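PDB 5O63: restriction endonuclease UbaLAI from Unidentified, which probably cleaves double-stranded DNA as a monomeric Type IIE restriction enzyme, its N-terminal B3 domain binding the cognate DNA sequence. Local coordinates for residues 106-112 / 124-130. Residues are numbered along the deposited sequence; the frame is centred on the assembly and turned at random.
Sequences PRLTIFL and YFDCANS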
ATOM      1  N   PRO A 106      13.889  -0.453   8.462  1.00 20.19           N
ATOM      2  CA  PRO A 106      12.648  -0.997   7.896  1.00 18.36           C
ATOM      3  C   PRO A 106      12.075  -0.112   6.771  1.00 18.00           C
ATOM      4  O   PRO A 106      12.369   1.089   6.637  1.00 20.73           O
ATOM      5  CB  PRO A 106      11.674  -0.993   9.082  1.00 19.87           C
ATOM      6  CG  PRO A 106      12.213   0.165   9.970  1.00 23.35           C
ATOM      7  CD  PRO A 106      13.713  -0.034   9.885  1.00 22.87           C
ATOM      8  N   ARG A 107      11.251  -0.771   5.971  1.00 18.16           N
ATOM      9  CA  ARG A 107      10.514  -0.146   4.840  1.00 18.16           C
ATOM     10  C   ARG A 107       9.034  -0.229   5.118  1.00 18.54           C
ATOM     11  O   ARG A 107       8.587  -1.154   5.792  1.00 18.88           O
ATOM     12  CB  ARG A 107      10.824  -0.882   3.541  1.00 16.99           C
ATOM     13  CG  ARG A 107      12.241  -0.668   3.035  1.00 17.53           C
ATOM     14  CD  ARG A 107      12.582  -1.611   1.838  1.00 18.30           C
ATOM     15  NE  ARG A 107      12.538  -3.044   2.259  1.00 17.65           N
ATOM     16  CZ  ARG A 107      12.188  -4.056   1.474  1.00 18.65           C
ATOM     17  NH1 ARG A 107      11.943  -3.866   0.134  1.00 17.44           N
ATOM     18  NH2 ARG A 107      12.146  -5.303   1.954  1.00 19.66           N
ATOM     19  N   LEU A 108       8.270   0.739   4.599  1.00 16.11           N
ATOM     20  CA  LEU A 108       6.833   0.795   4.825  1.00 17.54           C
ATOM     21  C   LEU A 108       6.132   0.988   3.464  1.00 18.35           C
ATOM     22  O   LEU A 108       6.626   1.744   2.647  1.00 20.28           O
ATOM     23  CB  LEU A 108       6.486   1.979   5.784  1.00 23.01           C
ATOM     24  CG  LEU A 108       5.041   2.120   6.209  1.00 24.82           C
ATOM     25  CD1 LEU A 108       4.639   0.991   7.192  1.00 25.18           C
ATOM     26  CD2 LEU A 108       4.775   3.532   6.882  1.00 26.10           C
ATOM     27  N   THR A 109       5.003   0.328   3.271  1.00 16.07           N
ATOM     28  CA  THR A 109       4.072   0.730   2.219  1.00 16.26           C
ATOM     29  C   THR A 109       2.762   1.150   2.821  1.00 21.05           C
ATOM     30  O   THR A 109       2.269   0.492   3.747  1.00 20.32           O
ATOM     31  CB  THR A 109       3.850  -0.401   1.211  1.00 17.95           C
ATOM     32  OG1 THR A 109       3.324  -1.586   1.860  1.00 21.15           O
ATOM     33  CG2 THR A 109       5.127  -0.705   0.486  1.00 20.18           C
ATOM     34  N   ILE A 110       2.185   2.246   2.304  1.00 16.97           N
ATOM     35  CA  ILE A 110       0.853   2.668   2.699  1.00 17.11           C
ATOM     36  C   ILE A 110      -0.038   2.655   1.464  1.00 18.32           C
ATOM     37  O   ILE A 110       0.307   3.244   0.456  1.00 20.64           O
ATOM     38  CB  ILE A 110       0.831   4.050   3.323  1.00 19.32           C
ATOM     39  CG1 ILE A 110       1.740   4.112   4.553  1.00 21.55           C
ATOM     40  CG2 ILE A 110      -0.685   4.469   3.609  1.00 21.34           C
ATOM     41  CD1 ILE A 110       1.850   5.496   5.080  1.00 26.33           C
ATOM     42  N   PHE A 111      -1.183   1.979   1.557  1.00 17.16           N
ATOM     43  CA  PHE A 111      -2.192   2.039   0.515  1.00 19.86           C
ATOM     44  C   PHE A 111      -3.410   2.698   1.147  1.00 21.03           C
ATOM     45  O   PHE A 111      -3.792   2.375   2.257  1.00 21.65           O
ATOM     46  CB  PHE A 111      -2.587   0.657   0.007  1.00 19.85           C
ATOM     47  CG  PHE A 111      -1.476  -0.129  -0.654  1.00 19.67           C
ATOM     48  CD1 PHE A 111      -1.436  -0.186  -2.035  1.00 23.46           C
ATOM     49  CD2 PHE A 111      -0.560  -0.884   0.118  1.00 20.80           C
ATOM     50  CE1 PHE A 111      -0.425  -0.941  -2.674  1.00 21.05           C
ATOM     51  CE2 PHE A 111       0.450  -1.624  -0.537  1.00 25.03           C
ATOM     52  CZ  PHE A 111       0.477  -1.628  -1.908  1.00 24.66           C
ATOM     53  N   LEU A 112      -4.040   3.602   0.420  0.56 20.08           N
ATOM     54  CA  LEU A 112      -5.242   4.264   0.916  0.56 20.63           C
ATOM     55  C   LEU A 112      -6.313   4.075  -0.144  0.56 25.21           C
ATOM     56  O   LEU A 112      -6.027   4.278  -1.328  0.56 24.65           O
ATOM     57  CB  LEU A 112      -4.985   5.755   1.125  0.56 22.00           C
ATOM     58  CG  LEU A 112      -6.035   6.592   1.838  0.56 23.53           C
ATOM     59  CD1 LEU A 112      -5.931   6.312   3.316  0.56 26.18           C
ATOM     60  CD2 LEU A 112      -5.864   8.123   1.495  0.56 25.11           C
ATOM     61  N   TYR A 124      -4.466   4.913  -3.575  1.00 23.95           N
ATOM     62  CA  TYR A 124      -3.270   5.753  -3.390  1.00 21.19           C
ATOM     63  C   TYR A 124      -2.174   4.896  -2.822  1.00 22.54           C
ATOM     64  O   TYR A 124      -2.467   4.039  -2.016  1.00 22.80           O
ATOM     65  CB  TYR A 124      -3.526   6.873  -2.409  1.00 21.60           C
ATOM     66  CG  TYR A 124      -4.569   7.802  -2.904  1.00 23.86           C
ATOM     67  CD1 TYR A 124      -4.209   9.062  -3.425  1.00 23.26           C
ATOM     68  CD2 TYR A 124      -5.937   7.439  -2.881  1.00 22.96           C
ATOM     69  CE1 TYR A 124      -5.169   9.964  -3.917  1.00 23.13           C
ATOM     70  CE2 TYR A 124      -6.910   8.346  -3.374  1.00 23.67           C
ATOM     71  CZ  TYR A 124      -6.500   9.602  -3.900  1.00 25.29           C
ATOM     72  OH  TYR A 124      -7.402  10.549  -4.408  1.00 30.27           O
ATOM     73  N   PHE A 125      -0.935   5.180  -3.221  1.00 20.43           N
ATOM     74  CA  PHE A 125       0.199   4.428  -2.678  1.00 20.09           C
ATOM     75  C   PHE A 125       1.298   5.337  -2.259  1.00 22.16           C
ATOM     76  O   PHE A 125       1.686   6.244  -2.991  1.00 23.05           O
ATOM     77  CB  PHE A 125       0.691   3.473  -3.775  1.00 25.11           C
ATOM     78  CG  PHE A 125       1.973   2.797  -3.467  1.00 26.12           C
ATOM     79  CD1 PHE A 125       3.179   3.325  -3.915  1.00 28.90           C
ATOM     80  CD2 PHE A 125       1.966   1.616  -2.743  1.00 26.95           C
ATOM     81  CE1 PHE A 125       4.414   2.670  -3.640  1.00 31.57           C
ATOM     82  CE2 PHE A 125       3.189   0.932  -2.447  1.00 27.27           C
ATOM     83  CZ  PHE A 125       4.410   1.468  -2.896  1.00 28.92           C
ATOM     84  N   ASP A 126       1.906   5.052  -1.098  1.00 19.45           N
ATOM     85  CA  ASP A 126       3.045   5.795  -0.581  1.00 17.38           C
ATOM     86  C   ASP A 126       4.018   4.766   0.009  1.00 18.39           C
ATOM     87  O   ASP A 126       3.615   3.675   0.348  1.00 18.76           O
ATOM     88  CB  ASP A 126       2.583   6.776   0.483  1.00 21.76           C
ATOM     89  CG  ASP A 126       3.612   7.851   0.843  1.00 23.24           C
ATOM     90  OD1 ASP A 126       4.688   7.948   0.239  1.00 23.43           O
ATOM     91  OD2 ASP A 126       3.271   8.707   1.693  1.00 23.40           O
ATOM     92  N   CYS A 127       5.294   5.116   0.044  1.00 18.41           N
ATOM     93  CA  CYS A 127       6.255   4.193   0.652  1.00 23.99           C
ATOM     94  C   CYS A 127       7.484   4.908   1.096  1.00 25.19           C
ATOM     95  O   CYS A 127       7.747   6.052   0.718  1.00 23.43           O
ATOM     96  CB  CYS A 127       6.606   3.087  -0.289  1.00 22.59           C
ATOM     97  SG  CYS A 127       7.605   3.661  -1.670  1.00 26.81           S
ATOM     98  N   ALA A 128       8.245   4.231   1.945  1.00 19.13           N
ATOM     99  CA  ALA A 128       9.324   4.859   2.641  1.00 19.78           C
ATOM    100  C   ALA A 128      10.315   3.838   3.161  1.00 17.83           C
ATOM    101  O   ALA A 128       9.999   2.677   3.312  1.00 20.59           O
ATOM    102  CB  ALA A 128       8.774   5.695   3.823  1.00 22.41           C
ATOM    103  N   ASN A 129      11.533   4.326   3.401  1.00 20.12           N
ATOM    104  CA  ASN A 129      12.506   3.519   4.113  1.00 20.48           C
ATOM    105  C   ASN A 129      13.203   4.355   5.191  1.00 20.53           C
ATOM    106  O   ASN A 129      12.818   5.492   5.457  1.00 22.74           O
ATOM    107  CB  ASN A 129      13.495   2.874   3.136  1.00 21.22           C
ATOM    108  CG  ASN A 129      14.436   3.870   2.451  1.00 21.41           C
ATOM    109  OD1 ASN A 129      14.822   4.910   2.994  1.00 24.96           O
ATOM    110  ND2 ASN A 129      14.870   3.478   1.243  1.00 23.10           N
ATOM    111  N   SER A 130      14.202   3.736   5.837  1.00 20.69           N
ATOM    112  CA  SER A 130      14.791   4.351   7.009  1.00 22.54           C
ATOM    113  C   SER A 130      16.169   4.932   6.759  1.00 24.88           C
ATOM    114  O   SER A 130      16.949   5.134   7.705  1.00 25.99           O
ATOM    115  CB  SER A 130      14.861   3.317   8.134  1.00 24.96           C
ATOM    116  OG  SER A 130      13.558   2.870   8.456  1.00 23.13           O
TER
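L108, I110 and L112 pair with A128, D126 and Y124 through six main-chain hydrogen bonds, two to each hydrogen-bonded pair of this antiparallel hairpin. The straightest runs from I110 N to D126 O, 2.8 Å with 176° at the hydrogen. At the intervening non-hydrogen-bonded pairs, T109 with C127 and F111 with F125, the chains draw closer, and CA-H...O contacts fill in, such as F111 CA to Y124 O at 3.2 Å. Beyond the strand ends, S130 N meets P106 O at too poor an angle for a bond, and the serine hydroxyl supplies the donor: S130 OG to a lone pair of P106 O, 2.8 Å away and in the carbonyl plane.

Among the side chains, the phenylalanines make the main cross-strand contact. The F125 edge is turned to the face of F111 in a T-shaped stack, centroids 5.1 Å apart and planes at 62°; F125 CD2 sits above the F111 ring near its rim, 3.5 Å from F111 CE1. The F125 ring, whose chi1 of 170° sets CG opposite the main-chain nitrogen, runs along its strand toward C127 and leans over to F111 and T109 CG2, the small methyl of a beta-branched residue well suited to a strand. On the other face, the CB atoms of L112 and Y124 touch at 4.0 Å, while L112 O lies at the tyrosine ring's edge.

D126 is buried beside I110, its OD2 held by a salt bridge to R135 and by the Y7 hydroxyl, probably offsetting the cost of burial. Helices 3-14 and 136-144 pack on the face of L108, I110 and L112; F50 stacks edge-to-face with F111 on the other. Laterally, strand 19-28 flanks strand 108-116 and strand 62-70 flanks strand 121-128, placing this hairpin in the interior of the B3 domain's sheet.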